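Local coordinates for chitinase A (Cycas revoluta, PDB 4MNK), which probably hydrolyses chitin as a family 18, class V plant chitinase and is seen here holding chitin oligosaccharide in its cleft, at residues L126-F131 with V171-P176; A159-F162 with L166-W169; K88-A93 with V132-E137. One frame throughout, in Å; residues are numbered along the deposited sequence.

Contact 1: L126-F131 with V171-P176; sequences LEMENF and VVTEYP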
ATOM      1  N   LEU A 126      16.224  -9.616  14.690  1.00  9.59           N
ATOM      2  CA  LEU A 126      15.436 -10.707  15.266  1.00  9.22           C
ATOM      3  C   LEU A 126      14.050 -10.796  14.633  1.00  8.89           C
ATOM      4  O   LEU A 126      13.571 -11.888  14.318  1.00  8.69           O
ATOM      5  CB  LEU A 126      15.314 -10.565  16.789  1.00  9.39           C
ATOM      6  CG  LEU A 126      14.395 -11.578  17.488  1.00  9.52           C
ATOM      7  CD1 LEU A 126      14.878 -13.015  17.285  1.00  9.54           C
ATOM      8  CD2 LEU A 126      14.254 -11.261  18.966  1.00  9.85           C
ATOM      9  N   GLU A 127      13.417  -9.644  14.444  1.00  8.59           N
ATOM     10  CA  GLU A 127      12.080  -9.597  13.869  1.00  8.55           C
ATOM     11  C   GLU A 127      12.053 -10.012  12.402  1.00  8.45           C
ATOM     12  O   GLU A 127      11.109 -10.670  11.967  1.00  8.31           O
ATOM     13  CB  GLU A 127      11.430  -8.230  14.090  1.00  8.57           C
ATOM     14  CG  GLU A 127      11.221  -7.885  15.567  1.00  9.36           C
ATOM     15  CD  GLU A 127      10.553  -9.005  16.363  1.00  9.84           C
ATOM     16  OE1 GLU A 127       9.676  -9.707  15.815  1.00  9.84           O
ATOM     17  OE2 GLU A 127      10.899  -9.176  17.548  1.00 10.98           O
ATOM     18  N   MET A 128      13.091  -9.655  11.647  1.00  8.59           N
ATOM     19  CA  MET A 128      13.216 -10.134  10.271  1.00  8.99           C
ATOM     20  C   MET A 128      13.405 -11.652  10.239  1.00  9.03           C
ATOM     21  O   MET A 128      12.750 -12.342   9.460  1.00  8.95           O
ATOM     22  CB  MET A 128      14.355  -9.429   9.530  1.00  9.10           C
ATOM     23  CG  MET A 128      14.483  -9.826   8.052  1.00  9.75           C
ATOM     24  SD  MET A 128      13.020  -9.454   7.056  1.00 10.79           S
ATOM     25  CE  MET A 128      13.227  -7.693   6.801  1.00 12.05           C
ATOM     26  N   GLU A 129      14.285 -12.161  11.101  1.00  9.24           N
ATOM     27  CA  GLU A 129      14.550 -13.598  11.192  1.00  9.67           C
ATOM     28  C   GLU A 129      13.282 -14.398  11.481  1.00  8.95           C
ATOM     29  O   GLU A 129      13.035 -15.436  10.864  1.00  8.86           O
ATOM     30  CB  GLU A 129      15.606 -13.884  12.261  1.00 10.43           C
ATOM     31  CG  GLU A 129      17.020 -13.485  11.865  1.00 13.10           C
ATOM     32  CD  GLU A 129      18.006 -13.503  13.025  1.00 16.01           C
ATOM     33  OE1 GLU A 129      17.606 -13.811  14.170  1.00 17.80           O
ATOM     34  OE2 GLU A 129      19.194 -13.199  12.787  1.00 18.01           O
ATOM     35  N   ASN A 130      12.474 -13.907  12.416  1.00  8.38           N
ATOM     36  CA  ASN A 130      11.242 -14.598  12.776  1.00  7.99           C
ATOM     37  C   ASN A 130      10.149 -14.455  11.716  1.00  7.61           C
ATOM     38  O   ASN A 130       9.346 -15.369  11.522  1.00  7.43           O
ATOM     39  CB  ASN A 130      10.751 -14.154  14.153  1.00  8.09           C
ATOM     40  CG  ASN A 130      11.660 -14.626  15.282  1.00  8.19           C
ATOM     41  OD1 ASN A 130      12.539 -15.472  15.087  1.00  9.43           O
ATOM     42  ND2 ASN A 130      11.444 -14.086  16.473  1.00  8.50           N
ATOM     43  N   PHE A 131      10.129 -13.312  11.032  1.00  7.34           N
ATOM     44  CA  PHE A 131       9.208 -13.088   9.915  1.00  7.29           C
ATOM     45  C   PHE A 131       9.526 -14.042   8.764  1.00  7.31           C
ATOM     46  O   PHE A 131       8.617 -14.585   8.136  1.00  7.22           O
ATOM     47  CB  PHE A 131       9.271 -11.626   9.461  1.00  7.27           C
ATOM     48  CG  PHE A 131       8.182 -11.216   8.494  1.00  7.32           C
ATOM     49  CD1 PHE A 131       8.486 -10.385   7.423  1.00  7.86           C
ATOM     50  CD2 PHE A 131       6.860 -11.630   8.662  1.00  7.04           C
ATOM     51  CE1 PHE A 131       7.499  -9.972   6.527  1.00  8.26           C
ATOM     52  CE2 PHE A 131       5.864 -11.224   7.764  1.00  7.68           C
ATOM     53  CZ  PHE A 131       6.190 -10.393   6.698  1.00  7.77           C
ATOM     54  N   VAL A 171      21.089   1.072   9.081  1.00 15.80           N
ATOM     55  CA  VAL A 171      20.677  -0.271   8.671  1.00 15.61           C
ATOM     56  C   VAL A 171      20.737  -1.252   9.838  1.00 15.36           C
ATOM     57  O   VAL A 171      21.817  -1.547  10.360  1.00 15.53           O
ATOM     58  CB  VAL A 171      21.519  -0.802   7.478  1.00 15.60           C
ATOM     59  CG1 VAL A 171      21.043  -2.189   7.055  1.00 15.81           C
ATOM     60  CG2 VAL A 171      21.456   0.160   6.296  1.00 15.88           C
ATOM     61  N   VAL A 172      19.570  -1.744  10.244  1.00 14.99           N
ATOM     62  CA  VAL A 172      19.480  -2.759  11.298  1.00 14.57           C
ATOM     63  C   VAL A 172      19.156  -4.131  10.708  1.00 13.96           C
ATOM     64  O   VAL A 172      19.535  -5.165  11.263  1.00 14.39           O
ATOM     65  CB  VAL A 172      18.475  -2.368  12.426  1.00 14.79           C
ATOM     66  CG1 VAL A 172      18.812  -0.999  12.989  1.00 15.37           C
ATOM     67  CG2 VAL A 172      17.024  -2.404  11.945  1.00 15.01           C
ATOM     68  N   THR A 173      18.447  -4.118   9.579  1.00 12.97           N
ATOM     69  CA  THR A 173      18.153  -5.314   8.797  1.00 12.06           C
ATOM     70  C   THR A 173      17.775  -4.887   7.375  1.00 11.27           C
ATOM     71  O   THR A 173      17.807  -3.696   7.048  1.00 10.92           O
ATOM     72  CB  THR A 173      17.052  -6.204   9.459  1.00 12.02           C
ATOM     73  OG1 THR A 173      16.977  -7.466   8.783  1.00 12.00           O
ATOM     74  CG2 THR A 173      15.684  -5.520   9.445  1.00 12.15           C
ATOM     75  N   GLU A 174      17.441  -5.856   6.531  1.00 10.81           N
ATOM     76  CA  GLU A 174      17.038  -5.576   5.159  1.00 10.44           C
ATOM     77  C   GLU A 174      16.158  -6.701   4.645  1.00  9.98           C
ATOM     78  O   GLU A 174      16.206  -7.815   5.164  1.00  9.98           O
ATOM     79  CB  GLU A 174      18.264  -5.390   4.255  1.00 10.80           C
ATOM     80  CG  GLU A 174      19.151  -6.617   4.102  1.00 12.09           C
ATOM     81  CD  GLU A 174      20.463  -6.286   3.425  1.00 13.83           C
ATOM     82  OE1 GLU A 174      21.332  -5.677   4.083  1.00 15.70           O
ATOM     83  OE2 GLU A 174      20.618  -6.634   2.237  1.00 15.01           O
ATOM     84  N   TYR A 175      15.354  -6.411   3.628  1.00  9.18           N
ATOM     85  CA  TYR A 175      14.499  -7.430   3.033  1.00  8.90           C
ATOM     86  C   TYR A 175      15.335  -8.439   2.252  1.00  8.88           C
ATOM     87  O   TYR A 175      16.143  -8.049   1.402  1.00  8.94           O
ATOM     88  CB  TYR A 175      13.450  -6.796   2.121  1.00  8.57           C
ATOM     89  CG  TYR A 175      12.412  -5.976   2.849  1.00  7.99           C
ATOM     90  CD1 TYR A 175      12.514  -4.588   2.910  1.00  7.87           C
ATOM     91  CD2 TYR A 175      11.322  -6.586   3.472  1.00  7.77           C
ATOM     92  CE1 TYR A 175      11.562  -3.822   3.578  1.00  7.37           C
ATOM     93  CE2 TYR A 175      10.361  -5.832   4.144  1.00  7.28           C
ATOM     94  CZ  TYR A 175      10.485  -4.447   4.190  1.00  7.20           C
ATOM     95  OH  TYR A 175       9.539  -3.684   4.842  1.00  7.17           O
ATOM     96  N   PRO A 176      15.155  -9.739   2.547  1.00  8.78           N
ATOM     97  CA  PRO A 176      15.895 -10.767   1.815  1.00  8.73           C
ATOM     98  C   PRO A 176      15.238 -11.014   0.455  1.00  8.69           C
ATOM     99  O   PRO A 176      14.247 -11.741   0.365  1.00  8.73           O
ATOM    100  CB  PRO A 176      15.793 -11.992   2.732  1.00  8.85           C
ATOM    101  CG  PRO A 176      14.528 -11.788   3.512  1.00  8.92           C
ATOM    102  CD  PRO A 176      14.319 -10.302   3.627  1.00  8.80           C
TER

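Contact 2: A159-F162 with L166-W169; sequences AVYF and LFPW. With NAG (2-acetamido-2-deoxy-beta-D-glucopyranose), chain C; NAG (2-acetamido-2-deoxy-beta-D-glucopyranose), chain B.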
ATOM      1  N   ALA A 159       3.388  -6.076   1.923  1.00  6.03           N
ATOM      2  CA  ALA A 159       3.775  -4.678   1.876  1.00  6.44           C
ATOM      3  C   ALA A 159       5.235  -4.565   2.291  1.00  6.44           C
ATOM      4  O   ALA A 159       5.675  -5.222   3.243  1.00  6.95           O
ATOM      5  CB  ALA A 159       2.898  -3.861   2.806  1.00  7.01           C
ATOM      6  N   VAL A 160       5.987  -3.740   1.569  1.00  6.33           N
ATOM      7  CA  VAL A 160       7.362  -3.440   1.948  1.00  6.44           C
ATOM      8  C   VAL A 160       7.587  -1.937   2.036  1.00  6.38           C
ATOM      9  O   VAL A 160       6.935  -1.150   1.342  1.00  6.52           O
ATOM     10  CB  VAL A 160       8.424  -4.108   1.016  1.00  6.40           C
ATOM     11  CG1 VAL A 160       8.301  -5.628   1.047  1.00  6.79           C
ATOM     12  CG2 VAL A 160       8.328  -3.590  -0.411  1.00  6.40           C
ATOM     13  N   TYR A 161       8.508  -1.558   2.914  1.00  6.48           N
ATOM     14  CA  TYR A 161       9.035  -0.205   3.007  1.00  6.67           C
ATOM     15  C   TYR A 161       9.524   0.237   1.628  1.00  6.51           C
ATOM     16  O   TYR A 161       9.817  -0.603   0.770  1.00  6.52           O
ATOM     17  CB  TYR A 161      10.184  -0.217   4.017  1.00  6.92           C
ATOM     18  CG  TYR A 161      10.727   1.127   4.450  1.00  7.08           C
ATOM     19  CD1 TYR A 161      12.074   1.433   4.273  1.00  7.46           C
ATOM     20  CD2 TYR A 161       9.909   2.077   5.065  1.00  7.46           C
ATOM     21  CE1 TYR A 161      12.594   2.652   4.682  1.00  7.83           C
ATOM     22  CE2 TYR A 161      10.418   3.303   5.475  1.00  7.97           C
ATOM     23  CZ  TYR A 161      11.763   3.581   5.280  1.00  8.09           C
ATOM     24  OH  TYR A 161      12.289   4.788   5.679  1.00  9.41           O
ATOM     25  N   PHE A 162       9.612   1.549   1.408  1.00  6.63           N
ATOM     26  CA  PHE A 162      10.016   2.073   0.100  1.00  6.90           C
ATOM     27  C   PHE A 162      11.412   1.611  -0.313  1.00  6.95           C
ATOM     28  O   PHE A 162      11.720   1.546  -1.503  1.00  7.13           O
ATOM     29  CB  PHE A 162       9.912   3.606   0.059  1.00  7.19           C
ATOM     30  CG  PHE A 162      11.170   4.327   0.475  1.00  7.36           C
ATOM     31  CD1 PHE A 162      11.488   4.496   1.820  1.00  7.97           C
ATOM     32  CD2 PHE A 162      12.027   4.857  -0.487  1.00  8.01           C
ATOM     33  CE1 PHE A 162      12.647   5.169   2.202  1.00  8.75           C
ATOM     34  CE2 PHE A 162      13.187   5.527  -0.115  1.00  8.70           C
ATOM     35  CZ  PHE A 162      13.499   5.687   1.230  1.00  9.34           C
ATOM     36  N   LEU A 166      16.244  -1.529   6.009  1.00 10.55           N
ATOM     37  CA  LEU A 166      15.547  -1.001   7.172  1.00 11.10           C
ATOM     38  C   LEU A 166      16.594  -0.611   8.215  1.00 11.55           C
ATOM     39  O   LEU A 166      17.075  -1.473   8.944  1.00 11.40           O
ATOM     40  CB  LEU A 166      14.583  -2.047   7.750  1.00 11.12           C
ATOM     41  CG  LEU A 166      13.437  -2.543   6.862  1.00 10.93           C
ATOM     42  CD1 LEU A 166      12.814  -3.815   7.423  1.00 11.71           C
ATOM     43  CD2 LEU A 166      12.377  -1.462   6.691  1.00 11.36           C
ATOM     44  N   PHE A 167      16.979   0.663   8.288  1.00 12.21           N
ATOM     45  CA  PHE A 167      16.507   1.750   7.431  1.00 12.94           C
ATOM     46  C   PHE A 167      17.735   2.371   6.731  1.00 13.64           C
ATOM     47  O   PHE A 167      18.856   2.161   7.196  1.00 13.65           O
ATOM     48  CB  PHE A 167      15.728   2.756   8.285  1.00 12.74           C
ATOM     49  CG  PHE A 167      14.465   2.183   8.872  1.00 12.40           C
ATOM     50  CD1 PHE A 167      14.483   1.536  10.106  1.00 12.09           C
ATOM     51  CD2 PHE A 167      13.263   2.263   8.176  1.00 12.17           C
ATOM     52  CE1 PHE A 167      13.318   0.986  10.642  1.00 12.22           C
ATOM     53  CE2 PHE A 167      12.093   1.715   8.703  1.00 12.08           C
ATOM     54  CZ  PHE A 167      12.122   1.078   9.941  1.00 12.00           C
ATOM     55  N   PRO A 168      17.530   3.116   5.622  0.50 13.99           N
ATOM     56  CA  PRO A 168      18.669   3.611   4.829  0.50 14.42           C
ATOM     57  C   PRO A 168      19.673   4.496   5.577  0.50 14.86           C
ATOM     58  O   PRO A 168      20.853   4.510   5.215  0.50 15.00           O
ATOM     59  CB  PRO A 168      17.996   4.401   3.697  0.50 14.42           C
ATOM     60  CG  PRO A 168      16.607   4.666   4.170  0.50 14.12           C
ATOM     61  CD  PRO A 168      16.245   3.480   4.998  0.50 14.05           C
ATOM     62  N   TRP A 169      19.217   5.216   6.600  1.00 15.18           N
ATOM     63  CA  TRP A 169      20.103   6.068   7.410  1.00 15.90           C
ATOM     64  C   TRP A 169      20.800   5.314   8.547  1.00 16.16           C
ATOM     65  O   TRP A 169      21.824   5.769   9.067  1.00 16.42           O
ATOM     66  CB  TRP A 169      19.340   7.283   7.951  1.00 16.15           C
ATOM     67  CG  TRP A 169      18.220   6.945   8.894  1.00 17.08           C
ATOM     68  CD1 TRP A 169      18.297   6.843  10.255  1.00 17.83           C
ATOM     69  CD2 TRP A 169      16.856   6.670   8.549  1.00 17.55           C
ATOM     70  NE1 TRP A 169      17.068   6.520  10.778  1.00 18.27           N
ATOM     71  CE2 TRP A 169      16.165   6.408   9.754  1.00 18.00           C
ATOM     72  CE3 TRP A 169      16.150   6.619   7.339  1.00 17.62           C
ATOM     73  CZ2 TRP A 169      14.800   6.098   9.784  1.00 17.93           C
ATOM     74  CZ3 TRP A 169      14.792   6.312   7.370  1.00 17.90           C
ATOM     75  CH2 TRP A 169      14.134   6.055   8.586  1.00 18.16           C
TER
HETATM   76  C1  NAG C   2       9.163   9.133   8.413  1.00 16.39           C
HETATM   77  C2  NAG C   2       8.417   8.013   7.686  1.00 15.99           C
HETATM   78  C3  NAG C   2       6.898   8.184   7.752  1.00 16.71           C
HETATM   79  C4  NAG C   2       6.414   8.511   9.163  1.00 17.61           C
HETATM   80  C5  NAG C   2       7.288   9.594   9.809  1.00 17.78           C
HETATM   81  C6  NAG C   2       6.897   9.854  11.263  1.00 18.59           C
HETATM   82  C7  NAG C   2       9.833   7.130   5.889  1.00 14.03           C
HETATM   83  C8  NAG C   2      10.158   7.155   4.424  1.00 14.53           C
HETATM   84  N2  NAG C   2       8.844   7.928   6.298  1.00 14.93           N
HETATM   85  O3  NAG C   2       6.281   7.003   7.286  1.00 17.28           O
HETATM   86  O4  NAG C   2       5.070   8.942   9.102  1.00 18.34           O
HETATM   87  O5  NAG C   2       8.667   9.260   9.735  1.00 17.09           O
HETATM   88  O6  NAG C   2       7.133   8.706  12.049  1.00 19.71           O
HETATM   89  O7  NAG C   2      10.473   6.402   6.652  1.00 13.54           O
HETATM   90  C1  NAG B   1      14.219  10.768   8.416  1.00 18.78           C
HETATM   91  C2  NAG B   1      13.632  10.423   9.785  1.00 18.51           C
HETATM   92  C3  NAG B   1      12.408   9.509   9.671  1.00 17.68           C
HETATM   93  C4  NAG B   1      11.435   9.914   8.560  1.00 17.20           C
HETATM   94  C5  NAG B   1      12.222  10.234   7.281  1.00 17.37           C
HETATM   95  C6  NAG B   1      11.349  10.707   6.121  1.00 17.02           C
HETATM   96  C7  NAG B   1      15.343  10.409  11.539  1.00 19.68           C
HETATM   97  C8  NAG B   1      16.351   9.586  12.284  1.00 19.83           C
HETATM   98  N2  NAG B   1      14.645   9.773  10.598  1.00 18.98           N
HETATM   99  O1  NAG B   1      15.187  11.784   8.558  1.00 19.65           O
HETATM  100  O3  NAG B   1      11.734   9.459  10.909  1.00 17.61           O
HETATM  101  O4  NAG B   1      10.570   8.818   8.344  1.00 16.22           O
HETATM  102  O5  NAG B   1      13.200  11.223   7.547  1.00 18.36           O
HETATM  103  O6  NAG B   1      10.719  11.930   6.439  1.00 16.46           O
HETATM  104  O7  NAG B   1      15.197  11.599  11.814  1.00 20.09           O

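Contact 3: K88-A93 with V132-E137; sequences KLNSDA and VKLVSE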
ATOM      1  N   LYS A  88       4.971 -10.768  18.437  1.00  8.27           N
ATOM      2  CA  LYS A  88       4.597 -11.839  19.367  1.00  8.79           C
ATOM      3  C   LYS A  88       4.376 -13.154  18.626  1.00  8.45           C
ATOM      4  O   LYS A  88       4.888 -14.202  19.028  1.00  8.99           O
ATOM      5  CB  LYS A  88       3.336 -11.469  20.151  1.00  9.13           C
ATOM      6  CG  LYS A  88       3.561 -10.446  21.253  1.00 10.42           C
ATOM      7  CD  LYS A  88       2.308 -10.217  22.090  1.00 12.42           C
ATOM      8  CE  LYS A  88       1.280  -9.371  21.353  1.00 13.70           C
ATOM      9  NZ  LYS A  88       0.079  -9.092  22.190  1.00 14.91           N
ATOM     10  N   LEU A  89       3.613 -13.079  17.538  1.00  8.13           N
ATOM     11  CA  LEU A  89       3.308 -14.230  16.699  1.00  8.13           C
ATOM     12  C   LEU A  89       4.559 -14.941  16.199  1.00  8.01           C
ATOM     13  O   LEU A  89       4.695 -16.157  16.348  1.00  7.84           O
ATOM     14  CB  LEU A  89       2.471 -13.781  15.497  1.00  8.25           C
ATOM     15  CG  LEU A  89       2.328 -14.745  14.317  1.00  8.09           C
ATOM     16  CD1 LEU A  89       1.587 -16.008  14.710  1.00  8.48           C
ATOM     17  CD2 LEU A  89       1.632 -14.043  13.170  1.00  8.22           C
ATOM     18  N   ASN A  90       5.467 -14.176  15.601  1.00  8.02           N
ATOM     19  CA  ASN A  90       6.554 -14.766  14.829  1.00  8.33           C
ATOM     20  C   ASN A  90       7.598 -15.490  15.678  1.00  8.67           C
ATOM     21  O   ASN A  90       8.347 -16.319  15.166  1.00  8.86           O
ATOM     22  CB  ASN A  90       7.197 -13.718  13.917  1.00  8.08           C
ATOM     23  CG  ASN A  90       6.236 -13.191  12.861  1.00  7.86           C
ATOM     24  OD1 ASN A  90       5.216 -13.816  12.563  1.00  8.31           O
ATOM     25  ND2 ASN A  90       6.561 -12.036  12.289  1.00  7.81           N
ATOM     26  N   SER A  91       7.622 -15.189  16.976  1.00  9.26           N
ATOM     27  CA  SER A  91       8.552 -15.821  17.912  1.00 10.18           C
ATOM     28  C   SER A  91       8.034 -17.155  18.465  1.00 10.51           C
ATOM     29  O   SER A  91       8.768 -17.877  19.143  1.00 11.25           O
ATOM     30  CB  SER A  91       8.863 -14.856  19.061  1.00 10.29           C
ATOM     31  OG  SER A  91       9.886 -15.361  19.903  1.00 11.36           O
ATOM     32  N   ASP A  92       6.779 -17.480  18.162  1.00 10.53           N
ATOM     33  CA  ASP A  92       6.085 -18.627  18.747  1.00 10.86           C
ATOM     34  C   ASP A  92       5.693 -19.606  17.632  1.00 10.54           C
ATOM     35  O   ASP A  92       4.758 -19.351  16.872  1.00 10.28           O
ATOM     36  CB  ASP A  92       4.850 -18.101  19.497  1.00 11.27           C
ATOM     37  CG  ASP A  92       4.071 -19.182  20.245  1.00 12.57           C
ATOM     38  OD1 ASP A  92       3.410 -18.814  21.240  1.00 15.10           O
ATOM     39  OD2 ASP A  92       4.079 -20.366  19.848  1.00 13.48           O
ATOM     40  N   ALA A  93       6.414 -20.723  17.543  1.00 10.40           N
ATOM     41  CA  ALA A  93       6.202 -21.718  16.483  1.00 10.45           C
ATOM     42  C   ALA A  93       4.764 -22.231  16.405  1.00 10.42           C
ATOM     43  O   ALA A  93       4.215 -22.384  15.311  1.00 10.23           O
ATOM     44  CB  ALA A  93       7.175 -22.881  16.638  1.00 10.68           C
ATOM     45  N   VAL A 132      10.818 -14.257   8.511  1.00  7.44           N
ATOM     46  CA  VAL A 132      11.280 -15.260   7.545  1.00  7.75           C
ATOM     47  C   VAL A 132      10.680 -16.641   7.849  1.00  7.71           C
ATOM     48  O   VAL A 132      10.218 -17.329   6.938  1.00  7.69           O
ATOM     49  CB  VAL A 132      12.837 -15.311   7.486  1.00  7.91           C
ATOM     50  CG1 VAL A 132      13.346 -16.627   6.893  1.00  8.39           C
ATOM     51  CG2 VAL A 132      13.380 -14.122   6.704  1.00  8.51           C
ATOM     52  N   LYS A 133      10.675 -17.033   9.125  1.00  7.72           N
ATOM     53  CA  LYS A 133      10.087 -18.310   9.540  1.00  8.20           C
ATOM     54  C   LYS A 133       8.602 -18.367   9.187  1.00  7.80           C
ATOM     55  O   LYS A 133       8.144 -19.336   8.591  1.00  7.93           O
ATOM     56  CB  LYS A 133      10.281 -18.551  11.040  1.00  8.54           C
ATOM     57  CG  LYS A 133      11.732 -18.685  11.488  1.00 10.17           C
ATOM     58  CD  LYS A 133      11.822 -18.862  12.998  1.00 12.72           C
ATOM     59  CE  LYS A 133      13.239 -18.665  13.504  1.00 14.34           C
ATOM     60  NZ  LYS A 133      13.311 -18.805  14.986  1.00 16.12           N
ATOM     61  N   LEU A 134       7.861 -17.317   9.541  1.00  7.43           N
ATOM     62  CA  LEU A 134       6.428 -17.254   9.244  1.00  7.14           C
ATOM     63  C   LEU A 134       6.151 -17.380   7.749  1.00  6.94           C
ATOM     64  O   LEU A 134       5.328 -18.197   7.327  1.00  7.33           O
ATOM     65  CB  LEU A 134       5.806 -15.957   9.775  1.00  7.11           C
ATOM     66  CG  LEU A 134       4.288 -15.829   9.579  1.00  7.10           C
ATOM     67  CD1 LEU A 134       3.536 -16.614  10.651  1.00  8.16           C
ATOM     68  CD2 LEU A 134       3.856 -14.365   9.568  1.00  7.13           C
ATOM     69  N   VAL A 135       6.841 -16.564   6.957  1.00  7.00           N
ATOM     70  CA  VAL A 135       6.597 -16.507   5.519  1.00  7.24           C
ATOM     71  C   VAL A 135       6.995 -17.811   4.820  1.00  7.16           C
ATOM     72  O   VAL A 135       6.288 -18.279   3.924  1.00  7.41           O
ATOM     73  CB  VAL A 135       7.268 -15.269   4.877  1.00  7.02           C
ATOM     74  CG1 VAL A 135       7.121 -15.284   3.364  1.00  7.68           C
ATOM     75  CG2 VAL A 135       6.658 -13.989   5.438  1.00  7.49           C
ATOM     76  N   SER A 136       8.103 -18.414   5.248  1.00  7.23           N
ATOM     77  CA  SER A 136       8.526 -19.690   4.674  1.00  7.45           C
ATOM     78  C   SER A 136       7.470 -20.768   4.926  1.00  7.41           C
ATOM     79  O   SER A 136       7.122 -21.536   4.024  1.00  7.61           O
ATOM     80  CB  SER A 136       9.881 -20.118   5.233  1.00  7.46           C
ATOM     81  OG  SER A 136      10.325 -21.313   4.613  1.00  8.54           O
ATOM     82  N   GLU A 137       6.953 -20.807   6.152  1.00  7.50           N
ATOM     83  CA  GLU A 137       5.904 -21.753   6.530  1.00  7.64           C
ATOM     84  C   GLU A 137       4.601 -21.490   5.769  1.00  7.34           C
ATOM     85  O   GLU A 137       3.915 -22.426   5.353  1.00  7.32           O
ATOM     86  CB  GLU A 137       5.688 -21.729   8.047  1.00  7.97           C
ATOM     87  CG  GLU A 137       6.859 -22.346   8.827  1.00  9.77           C
ATOM     88  CD  GLU A 137       6.976 -21.864  10.271  1.00 11.79           C
ATOM     89  OE1 GLU A 137       6.046 -21.211  10.784  1.00 13.30           O
ATOM     90  OE2 GLU A 137       8.018 -22.150  10.900  1.00 13.48           O
TER
HETATM   91  O   HOH W   1       5.635 -23.342  13.103  1.00 19.74           O

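Contact 1: L126-F131 with V171-P176
Met128, on the helical segment 126-131, comes nearest in backbone to Thr173, CA to CA 7.1 Å, where the short strand 173-174 runs past the helix; Val172 and Thr173 both face Leu166 there in a classic beta bulge, before the chain turns at Tyr175 and Pro176. Met128 carries nearly the whole contact. A chi1 of -176° sets its CG beside the carbonyl carbon, and bends at chi2 and chi3 lay the thioether along segment 171-176. The base of the side chain meets Thr173 first: CB of Met128 lies 3.4 Å from Thr173 OG1. Farther out, SD of Met128 touches CD of Pro176 at 3.8 Å, the two side chains meeting end on. The methyl CE packs 3.4 Å from the carbonyl O of Glu174 and reaches CD2 of Tyr175 at 4.0 Å, approaching that ring obliquely. The hydroxyl of Tyr175 is hydrogen-bonded to the backbone N of Tyr161 on strand 155-161, and Glu174 turns its carboxylate to Lys165. Helix 125-149 thus meets the excursion after strand 155-161 of this TIM barrel by van der Waals packing of a thioether chain against a hydroxyl, a carbonyl and two rings, the Thr173 hydroxyl being bonded to Gln125.

Contact 2: A159-F162 with L166-W169
Tyr161 and Phe167 form a T-shaped pair: the edge of Phe167 points at one face of Tyr161, with ring centroids 5.0 Å apart and planes at 89°. The closest approach is Phe167 CD2 to Tyr161 CZ, 3.5 Å. CD1 of Phe162 stands over the opposite face, near its rim, so both phenylalanines present edges to the phenol. Leu166 slides past the root of the ring, its CD2 3.7 Å from Tyr161 CB; the peptide bond between Leu166 and Phe167, the two residues that meet the tyrosine here, is cis. With CG anti to the backbone N (chi1 -170°), Tyr161 sends its hydroxyl out between these groups to the sugar, donating from OH to the acetamide oxygen O7 of the chain C NAG over 2.6 Å, a bond near the plane of the ring. The same OH sits 3.4 Å from Trp169 CZ3, at the edge of the indole. Trp169 turns one face to the chain B NAG, whose acetamido N2 lies over it, and the other to CB of Phe167. In this complex Tyr161 thus holds an acetamide, while the aromatic walls presented to N-acetylglucosamine units are characteristic of the substrate-binding cleft of family 18 chitinases.

Contact 3: K88-A93 with V132-E137
Asn90 and Leu134 mark the nearest backbone approach, CA to CA 6.1 Å, between the C-terminal part of helix 80-90, with the residues leading to helix 93-110, and the middle of helix 125-149. Both helices belong to the outer layer of the TIM barrel, and this is helix-to-helix packing in that layer, away from the bound sugars. Leu134 is the side chain that joins them. Its chi1 of -177° places CG across from the backbone N, which carries the two methyls out toward segment 88-93. Both lie against the amide oxygen of Asn90: CD2 of Leu134 is closest, 3.3 Å from Asn90 OD1, with CD1 at 3.8 Å and CB at 3.6 Å from the same oxygen. This is van der Waals packing of a carbonyl oxygen against aliphatic carbons, and Asn90 crosses the leucine nearly perpendicularly. CD1 of Leu134 in addition meets CD2 of Leu89 at 4.1 Å, the two leucines crossing at about a right angle; both also rest on Phe99 of helix 93-110, which closes the cluster from a third helix. Shortening Leu134 to an alanine would probably strip OD1 of Asn90 of the two methyls packed on it and open a gap beside Leu89 and Phe99. Beyond this core the link becomes polar. Asp92 caps the start of helix 93-110, its OD2 accepting from the backbone N of Ala95. Arg96 of that helix ties both sides together: it forms a salt bridge with Glu137 and a hydrogen bond with the backbone O of Asn90. A water bridges the two segments, donating to Ala93 O at 2.8 Å and, weakly, to Glu137 OE1 at 3.2 Å.

Helix 125-149 ties the set together: contacts 1 and 3 use successive parts of it, 126-131 and 132-137, and their centres lie about 12 Å apart. Along the chain their segments alternate, since 88-93 comes before the helix and 171-176 after it. Contact 2 is nested inside the loop closed by contact 1, with centres about 11 Å apart, and the two join directly where Leu166 pairs by backbone with Val172 and Thr173. Contacts 2 and 3 do not touch, their centres being about 20 Å apart. The series thus runs from outer helical packing, through the helix-to-strand joint of contact 1, to the sugar-binding residues of contact 2, all within one TIM barrel.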